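Tll1590 protein (Thermosynechococcus elongatus, PDB 6LDQ) belongs to the GT-B glycosyltransferases, its modelled chain containing a glycosyl transferase 4-like domain built as a Rossmann-like alpha/beta sandwich. Local coordinates at residues A[52-55]-A[56-60]; A[119-122]-A[123-127]; A[176-179]-A[180-184]; A[197-200]-A[201-204]. All blocks are in the same frame, centred on the assembly; numbering follows the deposited sequence.

Contact 1: residues A[52-55]-A[56-60]; sequences RKTD and PNDPD
Asp-58 reaches back from 56-60 to the backbone of 52-55, and its carboxylate receives two of the backbone N-H groups there. OD2 accepts from Thr-54 N at 2.9 Å, nearly straight (164°) but on the anti side and somewhat out of the carboxylate plane. A weaker, more bent bond comes to the same OD2 from Asp-55 N at 3.2 Å.

The chain itself folds as a type I beta turn from Asp-55 to Asp-58, closed by Asp-58 N donating to Asp-55 O at 2.9 Å. An Asx turn overlaps it: Asp-55 places CG on the far side of CB from its own N (chi1 -173°), which brings OD1 forward over the turn to take Asn-57 N at 2.6 Å through its anti lone pair. Pro-56 occupies the second position of the beta turn, its CD 3.2 Å from Asp-55 OD1.

The charged pair lies further along. Lys-53 runs extended past the CB of Asp-58, in the opposite sense to that side chain, and its NZ meets Asp-60 OD1 at 2.5 Å in a short salt bridge, approaching from above the carboxylate plane.

This surface loop joins strands 47-52 and 61-63, and Arg-72 of strand 68-73 forms a salt bridge with the same Asp-58 OD2. One good and one weak backbone N-H bond, with the guanidinium of Arg-72, thus converge on OD2, a setting that would probably stabilise Asp-58 as the anion and fix the rotation of its carboxylate.

Contact 2: residues A[119-122]-A[123-127]; sequences VGWQ and LRQQF
Trp-121 and Gln-125 meet one turn apart on the C-terminal part of helix 113-126, in a local contact along a single helix. The amide of Gln-125 reaches back over the indole. Its NE2 sits above one face, toward the rim, and comes closest to Trp-121 CE2 at 3.0 Å; amide and ring planes are 51° apart. The glutamine is extended beyond CG (chi2 178°), which carries the amide this far along the helix.

A water links the other end of the same amide to Gln-122: it donates to Gln-125 OE1 at 3.1 Å and accepts from Gln-122 NE2 at 3.1 Å, bridging the two glutamines.

The helix is the crossover of the beta-alpha-beta unit formed with strands 108-112 and 130-134, as in Rossmann-like folds. On the side facing helix 90-104, Val-119 and Leu-123 lie side by side and point the same way, CG1 of the valine 3.7 Å from CD1 of the leucine, against Val-94 and Phe-97 of that helix. Trp-121 also rests on Trp-131 of strand 130-134.

Beneath the side chains, Leu-123 N bonds to Val-119 O at 2.9 Å and Arg-124 N to Gly-120 O at 2.8 Å. The next bond, from Gln-125 N to Trp-121 O, lengthens to 3.2 Å and bends to 140°.

Contact 3: residues A[176-179]-A[180-184]; sequences QEEA and YLRRW
The guanidinium of Arg-182 is met at its edge by Glu-178 OE2, whereas that of Arg-183 has Trp-184 NE1 over the centre of one face, 3.2 Å above the plane, and Ala-179 O at its edge, in plane. This oxygen is 4.0 Å from Arg-183 NE, and its bond goes to the backbone N of the same residue. Near the plane of the Tyr-180 ring, at its edge, lies Glu-177 O.

The pair Glu-178 and Arg-182, one helical turn apart, forms a salt bridge. Arg-182 NE donates to Glu-178 OE2 at 2.6 Å with an angle of 141°, meeting the oxygen from above the carboxylate plane. Carboxylate and guanidinium planes stand 74° apart, so the two groups join through a single N-H rather than in a flat two-pronged pair. Glu-178 reaches this place with chi1 at -140°, away from a staggered value, and a bend at chi2.

Both charges have further partners. OE2 also bonds Thr-191 OG1, and the two terminal nitrogens of Arg-182 hold backbone oxygens of Ser-186, Ala-188 and Gly-189, which ties the loop after the helix back onto it. The guanidinium is thereby fixed on several sides.

The main chain carries i to i+4 bonds, among them Tyr-180 N to Gln-176 O at 2.9 Å and Leu-181 N to Glu-177 O at 2.9 Å, and a wider pi-type turn is superposed at 181-184.

Helix 175-185 links strands 169-172 and 191-193 in a beta-alpha-beta unit; Leu-181 packs on Val-172 of the first strand and on Leu-164 of helix 153-166, and Tyr-180 touches Arg-156 of that helix.

Contact 4: residues A[197-200]-A[201-204]; sequences GTNW and EAIA
Ile-203 lays its CD1 over one face of the Trp-200 indole, 4.0 Å from the centroid of the six-membered ring and 20° off its normal, a CH-pi contact at the start of helix 200-216. The helix opens with an N-cap: Asn-199 reaches forward to take the N-H of Ala-202 on OD1, a weak bond of 3.3 Å but nearly straight. With CG opposite its own backbone N (chi1 -179°), Asn-199 lies alongside the first turn, where its ND2 is 3.2 Å from Ala-202 CB.

Trp-200 and Ile-203 run side by side in the same direction, and CG2 of the isoleucine joins CD1 near the ring atoms CE3 and CZ3. Both residues lean on helix 32-42: Trp-200 touches Gln-35 and Ala-39, and Ile-203 touches Leu-36.

Two regular helical bonds follow the cap. Ala-204 N donates to Trp-200 O at 2.9 Å, and Ile-203 N meets Asn-199 O at 3.1 Å. The carbonyl oxygen of Gly-197, from the loop before the helix, shares the indole face with Ile-203 and lies 3.8 Å from its CD1.

In the fold
From the N terminus the four contacts follow in series; each is local, and none encloses or crosses another. Contact 1 shapes the loop between strands 47-52 and 61-63, at one edge of the mixed sheet. Contact 2 lies on helix 113-126, between two parallel strands nearer the middle, and its nearest atoms are about 9 Å from those of contact 1. Contact 3, on helix 175-185, connects to strand 191-193 at the other edge, on the opposite side of the chain's centre from contact 1. Contact 4 then starts helix 200-216, which packs against helix 32-42; its centre and that of contact 2 are about 28 Å apart, across the centre of the chain.

Contact 1: residues A[52-55]-A[56-60]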
loop_
_atom_site.group_PDB
_atom_site.type_symbol
_atom_site.label_atom_id
_atom_site.label_comp_id
_atom_site.label_asym_id
_atom_site.label_seq_id
_atom_site.Cartn_x
_atom_site.Cartn_y
_atom_site.Cartn_z
ATOM N N ARG A 52 6.533 -7.703 5.692
ATOM C CA ARG A 52 7.641 -8.638 5.711
ATOM C C ARG A 52 7.674 -9.408 7.026
ATOM O O ARG A 52 7.220 -8.928 8.071
ATOM C CB ARG A 52 8.984 -7.912 5.496
ATOM C CG ARG A 52 9.373 -6.951 6.626
ATOM C CD ARG A 52 10.697 -6.210 6.282
ATOM N NE ARG A 52 11.652 -7.157 5.730
ATOM C CZ ARG A 52 12.622 -7.720 6.442
ATOM N NH1 ARG A 52 12.773 -7.376 7.711
ATOM N NH2 ARG A 52 13.441 -8.615 5.887
ATOM N N LYS A 53 8.213 -10.623 6.959
ATOM C CA LYS A 53 8.555 -11.361 8.164
ATOM C C LYS A 53 9.783 -10.754 8.819
ATOM O O LYS A 53 10.725 -10.346 8.136
ATOM C CB LYS A 53 8.850 -12.815 7.834
ATOM C CG LYS A 53 7.659 -13.687 7.716
ATOM C CD LYS A 53 8.112 -15.125 7.658
ATOM C CE LYS A 53 6.926 -16.069 7.702
ATOM N NZ LYS A 53 7.339 -17.460 7.342
ATOM N N THR A 54 9.771 -10.702 10.147
ATOM C CA THR A 54 10.898 -10.177 10.905
ATOM C C THR A 54 11.410 -11.181 11.933
ATOM O O THR A 54 12.252 -10.828 12.769
ATOM C CB THR A 54 10.515 -8.852 11.579
ATOM O OG1 THR A 54 9.469 -9.069 12.532
ATOM C CG2 THR A 54 10.027 -7.836 10.541
ATOM N N ASP A 55 10.928 -12.429 11.888
ATOM C CA ASP A 55 11.420 -13.498 12.751
ATOM C C ASP A 55 11.123 -14.833 12.088
ATOM O O ASP A 55 10.037 -14.990 11.509
ATOM C CB ASP A 55 10.767 -13.438 14.138
ATOM C CG ASP A 55 11.380 -14.423 15.112
ATOM O OD1 ASP A 55 11.171 -15.644 14.942
ATOM O OD2 ASP A 55 12.079 -13.978 16.048
ATOM N N PRO A 56 12.046 -15.802 12.134
ATOM C CA PRO A 56 11.759 -17.114 11.518
ATOM C C PRO A 56 10.616 -17.872 12.182
ATOM O O PRO A 56 10.101 -18.831 11.591
ATOM C CB PRO A 56 13.090 -17.873 11.650
ATOM C CG PRO A 56 13.887 -17.129 12.663
ATOM C CD PRO A 56 13.434 -15.702 12.622
ATOM N N ASN A 57 10.203 -17.482 13.382
ATOM C CA ASN A 57 9.034 -18.063 14.025
ATOM C C ASN A 57 7.757 -17.272 13.752
ATOM O O ASN A 57 6.714 -17.592 14.330
ATOM C CB ASN A 57 9.272 -18.182 15.533
ATOM C CG ASN A 57 10.512 -18.991 15.861
ATOM O OD1 ASN A 57 11.427 -18.509 16.537
ATOM N ND2 ASN A 57 10.558 -20.225 15.369
ATOM N N ASP A 58 7.817 -16.255 12.891
ATOM C CA ASP A 58 6.617 -15.505 12.538
ATOM C C ASP A 58 5.603 -16.419 11.850
ATOM O O ASP A 58 5.979 -17.251 11.015
ATOM C CB ASP A 58 6.952 -14.354 11.588
ATOM C CG ASP A 58 7.387 -13.099 12.308
ATOM O OD1 ASP A 58 7.411 -13.092 13.556
ATOM O OD2 ASP A 58 7.708 -12.118 11.607
ATOM N N PRO A 59 4.318 -16.269 12.141
ATOM C CA PRO A 59 3.300 -16.961 11.343
ATOM C C PRO A 59 3.186 -16.348 9.953
ATOM O O PRO A 59 3.417 -15.151 9.751
ATOM C CB PRO A 59 2.022 -16.743 12.152
ATOM C CG PRO A 59 2.283 -15.415 12.829
ATOM C CD PRO A 59 3.721 -15.486 13.231
ATOM N N ASP A 60 2.818 -17.192 8.984
ATOM C CA ASP A 60 2.702 -16.756 7.595
ATOM C C ASP A 60 1.422 -15.950 7.362
ATOM O O ASP A 60 1.436 -14.899 6.708
ATOM C CB ASP A 60 2.749 -17.987 6.680
ATOM C CG ASP A 60 4.064 -18.756 6.807
ATOM O OD1 ASP A 60 5.110 -18.207 6.388
ATOM O OD2 ASP A 60 4.057 -19.894 7.330
#

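Contact 2: residues A[119-122]-A[123-127]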
loop_
_atom_site.group_PDB
_atom_site.type_symbol
_atom_site.label_atom_id
_atom_site.label_comp_id
_atom_site.label_asym_id
_atom_site.label_seq_id
_atom_site.Cartn_x
_atom_site.Cartn_y
_atom_site.Cartn_z
ATOM N N VAL A 119 7.429 -1.288 -4.680
ATOM C CA VAL A 119 6.811 -2.578 -4.994
ATOM C C VAL A 119 5.599 -2.355 -5.895
ATOM O O VAL A 119 5.444 -3.007 -6.935
ATOM C CB VAL A 119 6.450 -3.326 -3.698
ATOM C CG1 VAL A 119 5.588 -4.565 -3.990
ATOM C CG2 VAL A 119 7.714 -3.713 -2.918
ATOM N N GLY A 120 4.755 -1.382 -5.537
ATOM C CA GLY A 120 3.611 -1.071 -6.384
ATOM C C GLY A 120 4.026 -0.626 -7.773
ATOM O O GLY A 120 3.459 -1.065 -8.776
ATOM N N TRP A 121 5.051 0.231 -7.847
ATOM C CA TRP A 121 5.565 0.680 -9.133
ATOM C C TRP A 121 6.040 -0.488 -10.000
ATOM O O TRP A 121 5.758 -0.534 -11.203
ATOM C CB TRP A 121 6.703 1.670 -8.883
ATOM C CG TRP A 121 7.378 2.132 -10.095
ATOM C CD1 TRP A 121 6.808 2.672 -11.207
ATOM C CD2 TRP A 121 8.784 2.112 -10.326
ATOM N NE1 TRP A 121 7.784 2.997 -12.124
ATOM C CE2 TRP A 121 9.006 2.660 -11.605
ATOM C CE3 TRP A 121 9.877 1.680 -9.575
ATOM C CZ2 TRP A 121 10.278 2.779 -12.153
ATOM C CZ3 TRP A 121 11.144 1.800 -10.121
ATOM C CH2 TRP A 121 11.331 2.351 -11.396
ATOM N N GLN A 122 6.807 -1.419 -9.418
ATOM C CA GLN A 122 7.254 -2.586 -10.178
ATOM C C GLN A 122 6.065 -3.434 -10.635
ATOM O O GLN A 122 6.021 -3.914 -11.780
ATOM C CB GLN A 122 8.210 -3.426 -9.327
ATOM C CG GLN A 122 9.607 -2.843 -9.240
ATOM C CD GLN A 122 10.330 -3.008 -10.545
ATOM O OE1 GLN A 122 10.282 -4.081 -11.146
ATOM N NE2 GLN A 122 10.987 -1.954 -11.006
ATOM N N LEU A 123 5.089 -3.621 -9.755
ATOM C CA LEU A 123 3.914 -4.402 -10.140
ATOM C C LEU A 123 3.129 -3.724 -11.257
ATOM O O LEU A 123 2.743 -4.378 -12.238
ATOM C CB LEU A 123 3.042 -4.654 -8.911
ATOM C CG LEU A 123 3.681 -5.597 -7.881
ATOM C CD1 LEU A 123 3.028 -5.495 -6.514
ATOM C CD2 LEU A 123 3.659 -7.034 -8.376
ATOM N N ARG A 124 2.914 -2.402 -11.150
ATOM C CA ARG A 124 2.129 -1.694 -12.156
ATOM C C ARG A 124 2.788 -1.745 -13.527
ATOM O O ARG A 124 2.096 -1.642 -14.545
ATOM C CB ARG A 124 1.886 -0.240 -11.723
ATOM C CG ARG A 124 0.827 0.524 -12.529
ATOM C CD ARG A 124 -0.554 -0.142 -12.492
ATOM N NE ARG A 124 -1.503 0.483 -13.425
ATOM C CZ ARG A 124 -1.500 0.293 -14.746
ATOM N NH1 ARG A 124 -0.606 -0.510 -15.309
ATOM N NH2 ARG A 124 -2.380 0.913 -15.512
ATOM N N GLN A 125 4.116 -1.907 -13.585
ATOM C CA GLN A 125 4.762 -2.019 -14.889
ATOM C C GLN A 125 4.426 -3.326 -15.589
ATOM O O GLN A 125 4.582 -3.418 -16.812
ATOM C CB GLN A 125 6.278 -1.906 -14.760
ATOM C CG GLN A 125 6.778 -0.566 -14.290
ATOM C CD GLN A 125 8.289 -0.546 -14.132
ATOM O OE1 GLN A 125 9.018 -1.036 -14.990
ATOM N NE2 GLN A 125 8.765 0.006 -13.019
ATOM N N GLN A 126 3.992 -4.339 -14.841
ATOM C CA GLN A 126 3.725 -5.662 -15.390
ATOM C C GLN A 126 2.242 -5.973 -15.494
ATOM O O GLN A 126 1.833 -6.701 -16.404
ATOM C CB GLN A 126 4.398 -6.740 -14.525
ATOM C CG GLN A 126 4.205 -8.173 -15.020
ATOM C CD GLN A 126 5.061 -9.187 -14.260
ATOM O OE1 GLN A 126 5.838 -8.832 -13.369
ATOM N NE2 GLN A 126 4.914 -10.459 -14.612
ATOM N N PHE A 127 1.433 -5.419 -14.599
ATOM C CA PHE A 127 0.024 -5.758 -14.505
ATOM C C PHE A 127 -0.834 -4.504 -14.569
ATOM O O PHE A 127 -0.349 -3.377 -14.400
ATOM C CB PHE A 127 -0.256 -6.519 -13.212
ATOM C CG PHE A 127 0.583 -7.750 -13.048
ATOM C CD1 PHE A 127 0.402 -8.838 -13.891
ATOM C CD2 PHE A 127 1.541 -7.825 -12.052
ATOM C CE1 PHE A 127 1.166 -9.979 -13.747
ATOM C CE2 PHE A 127 2.298 -8.958 -11.889
ATOM C CZ PHE A 127 2.112 -10.048 -12.743
HETATM O O HOH W 1 11.726 -2.196 -14.009
#

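Contact 3: residues A[176-179]-A[180-184]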
loop_
_atom_site.group_PDB
_atom_site.type_symbol
_atom_site.label_atom_id
_atom_site.label_comp_id
_atom_site.label_asym_id
_atom_site.label_seq_id
_atom_site.Cartn_x
_atom_site.Cartn_y
_atom_site.Cartn_z
ATOM N N GLN A 176 0.203 19.700 5.543
ATOM C CA GLN A 176 1.625 20.009 5.635
ATOM C C GLN A 176 2.445 19.039 4.794
ATOM O O GLN A 176 3.382 19.448 4.097
ATOM C CB GLN A 176 2.056 20.001 7.102
ATOM C CG GLN A 176 3.520 20.305 7.359
ATOM C CD GLN A 176 4.034 21.497 6.561
ATOM O OE1 GLN A 176 3.374 22.539 6.460
ATOM N NE2 GLN A 176 5.211 21.331 5.963
ATOM N N GLU A 177 2.082 17.750 4.804
ATOM C CA GLU A 177 2.795 16.790 3.963
ATOM C C GLU A 177 2.446 16.965 2.486
ATOM O O GLU A 177 3.305 16.753 1.622
ATOM C CB GLU A 177 2.522 15.362 4.454
ATOM C CG GLU A 177 2.850 15.213 5.947
ATOM C CD GLU A 177 3.195 13.792 6.405
ATOM O OE1 GLU A 177 2.811 12.793 5.750
ATOM O OE2 GLU A 177 3.849 13.680 7.468
ATOM N N GLU A 178 1.208 17.371 2.170
ATOM C CA GLU A 178 0.899 17.777 0.798
ATOM C C GLU A 178 1.750 18.968 0.379
ATOM O O GLU A 178 2.197 19.056 -0.773
ATOM C CB GLU A 178 -0.588 18.137 0.668
ATOM C CG GLU A 178 -1.223 17.657 -0.627
ATOM C CD GLU A 178 -0.898 18.571 -1.769
ATOM O OE1 GLU A 178 -0.533 19.720 -1.487
ATOM O OE2 GLU A 178 -1.014 18.159 -2.942
ATOM N N ALA A 179 1.939 19.922 1.284
ATOM C CA ALA A 179 2.750 21.083 0.946
ATOM C C ALA A 179 4.187 20.662 0.688
ATOM O O ALA A 179 4.816 21.123 -0.270
ATOM C CB ALA A 179 2.675 22.114 2.069
ATOM N N TYR A 180 4.708 19.763 1.524
ATOM C CA TYR A 180 6.074 19.283 1.336
ATOM C C TYR A 180 6.222 18.580 -0.004
ATOM O O TYR A 180 7.175 18.838 -0.750
ATOM C CB TYR A 180 6.476 18.338 2.468
ATOM C CG TYR A 180 7.682 17.503 2.108
ATOM C CD1 TYR A 180 8.966 18.029 2.205
ATOM C CD2 TYR A 180 7.543 16.194 1.637
ATOM C CE1 TYR A 180 10.083 17.281 1.855
ATOM C CE2 TYR A 180 8.660 15.437 1.283
ATOM C CZ TYR A 180 9.925 15.985 1.392
ATOM O OH TYR A 180 11.034 15.228 1.050
ATOM N N LEU A 181 5.301 17.658 -0.307
ATOM C CA LEU A 181 5.357 16.917 -1.562
ATOM C C LEU A 181 5.430 17.865 -2.753
ATOM O O LEU A 181 6.267 17.701 -3.647
ATOM C CB LEU A 181 4.136 15.999 -1.686
ATOM C CG LEU A 181 4.252 14.481 -1.467
ATOM C CD1 LEU A 181 2.889 13.837 -1.689
ATOM C CD2 LEU A 181 5.304 13.827 -2.373
ATOM N N ARG A 182 4.563 18.873 -2.771
ATOM C CA ARG A 182 4.506 19.754 -3.929
ATOM C C ARG A 182 5.703 20.691 -3.972
ATOM O O ARG A 182 6.110 21.113 -5.061
ATOM C CB ARG A 182 3.192 20.539 -3.935
ATOM C CG ARG A 182 2.049 19.833 -4.674
ATOM C CD ARG A 182 1.921 18.364 -4.229
ATOM N NE ARG A 182 0.741 17.716 -4.819
ATOM C CZ ARG A 182 0.783 16.823 -5.805
ATOM N NH1 ARG A 182 1.945 16.427 -6.316
ATOM N NH2 ARG A 182 -0.341 16.320 -6.283
ATOM N N ARG A 183 6.296 20.997 -2.813
ATOM C CA ARG A 183 7.450 21.893 -2.764
ATOM C C ARG A 183 8.733 21.169 -3.136
ATOM O O ARG A 183 9.554 21.695 -3.899
ATOM C CB ARG A 183 7.590 22.497 -1.363
ATOM C CG ARG A 183 8.527 23.720 -1.232
ATOM C CD ARG A 183 8.301 24.389 0.139
ATOM N NE ARG A 183 7.778 23.402 1.098
ATOM C CZ ARG A 183 8.095 23.341 2.393
ATOM N NH1 ARG A 183 8.932 24.231 2.944
ATOM N NH2 ARG A 183 7.563 22.384 3.132
ATOM N N TRP A 184 8.926 19.965 -2.600
ATOM C CA TRP A 184 10.233 19.339 -2.630
ATOM C C TRP A 184 10.308 18.108 -3.514
ATOM O O TRP A 184 11.412 17.738 -3.917
ATOM C CB TRP A 184 10.662 18.961 -1.205
ATOM C CG TRP A 184 10.922 20.151 -0.351
ATOM C CD1 TRP A 184 10.063 20.729 0.535
ATOM C CD2 TRP A 184 12.130 20.926 -0.307
ATOM N NE1 TRP A 184 10.664 21.809 1.138
ATOM C CE2 TRP A 184 11.932 21.949 0.638
ATOM C CE3 TRP A 184 13.359 20.838 -0.965
ATOM C CZ2 TRP A 184 12.915 22.894 0.930
ATOM C CZ3 TRP A 184 14.334 21.777 -0.675
ATOM C CH2 TRP A 184 14.103 22.791 0.264
#

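Contact 4: residues A[197-200]-A[201-204]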
loop_
_atom_site.group_PDB
_atom_site.type_symbol
_atom_site.label_atom_id
_atom_site.label_comp_id
_atom_site.label_asym_id
_atom_site.label_seq_id
_atom_site.Cartn_x
_atom_site.Cartn_y
_atom_site.Cartn_z
ATOM N N GLY A 197 -5.635 10.052 11.938
ATOM C CA GLY A 197 -6.580 10.052 13.042
ATOM C C GLY A 197 -6.768 8.663 13.608
ATOM O O GLY A 197 -6.238 7.674 13.091
ATOM N N THR A 198 -7.541 8.610 14.690
ATOM C CA THR A 198 -7.837 7.373 15.401
ATOM C C THR A 198 -9.240 6.839 15.111
ATOM O O THR A 198 -9.682 5.896 15.779
ATOM C CB THR A 198 -7.669 7.593 16.902
ATOM O OG1 THR A 198 -8.769 8.366 17.398
ATOM C CG2 THR A 198 -6.371 8.344 17.181
ATOM N N ASN A 199 -9.955 7.424 14.154
ATOM C CA ASN A 199 -11.286 6.940 13.769
ATOM C C ASN A 199 -11.143 6.184 12.452
ATOM O O ASN A 199 -11.346 6.732 11.366
ATOM C CB ASN A 199 -12.287 8.077 13.660
ATOM C CG ASN A 199 -13.665 7.582 13.291
ATOM O OD1 ASN A 199 -13.898 6.366 13.234
ATOM N ND2 ASN A 199 -14.591 8.509 13.047
ATOM N N TRP A 200 -10.825 4.890 12.566
ATOM C CA TRP A 200 -10.519 4.078 11.392
ATOM C C TRP A 200 -11.764 3.731 10.591
ATOM O O TRP A 200 -11.684 3.580 9.369
ATOM C CB TRP A 200 -9.770 2.820 11.832
ATOM C CG TRP A 200 -8.422 3.216 12.249
ATOM C CD1 TRP A 200 -7.964 3.379 13.523
ATOM C CD2 TRP A 200 -7.356 3.597 11.380
ATOM N NE1 TRP A 200 -6.654 3.810 13.498
ATOM C CE2 TRP A 200 -6.259 3.948 12.192
ATOM C CE3 TRP A 200 -7.214 3.650 9.990
ATOM C CZ2 TRP A 200 -5.034 4.349 11.660
ATOM C CZ3 TRP A 200 -5.992 4.062 9.459
ATOM C CH2 TRP A 200 -4.923 4.401 10.293
ATOM N N GLU A 201 -12.921 3.618 11.240
ATOM C CA GLU A 201 -14.154 3.521 10.465
ATOM C C GLU A 201 -14.287 4.701 9.500
ATOM O O GLU A 201 -14.551 4.514 8.307
ATOM C CB GLU A 201 -15.367 3.448 11.387
ATOM C CG GLU A 201 -16.648 3.231 10.608
ATOM C CD GLU A 201 -17.877 3.267 11.478
ATOM O OE1 GLU A 201 -17.733 3.370 12.722
ATOM O OE2 GLU A 201 -18.982 3.195 10.904
ATOM N N ALA A 202 -14.088 5.932 9.994
ATOM C CA ALA A 202 -14.223 7.085 9.104
ATOM C C ALA A 202 -13.224 7.008 7.960
ATOM O O ALA A 202 -13.581 7.197 6.792
ATOM C CB ALA A 202 -14.043 8.400 9.872
ATOM N N ILE A 203 -11.959 6.724 8.282
ATOM C CA ILE A 203 -10.924 6.658 7.256
ATOM C C ILE A 203 -11.287 5.629 6.190
ATOM O O ILE A 203 -11.230 5.905 4.985
ATOM C CB ILE A 203 -9.561 6.351 7.903
ATOM C CG1 ILE A 203 -9.024 7.599 8.621
ATOM C CG2 ILE A 203 -8.593 5.840 6.850
ATOM C CD1 ILE A 203 -8.177 7.299 9.839
ATOM N N ALA A 204 -11.702 4.441 6.625
ATOM C CA ALA A 204 -12.026 3.369 5.692
ATOM C C ALA A 204 -13.178 3.754 4.774
ATOM O O ALA A 204 -13.183 3.401 3.590
ATOM C CB ALA A 204 -12.348 2.092 6.474
#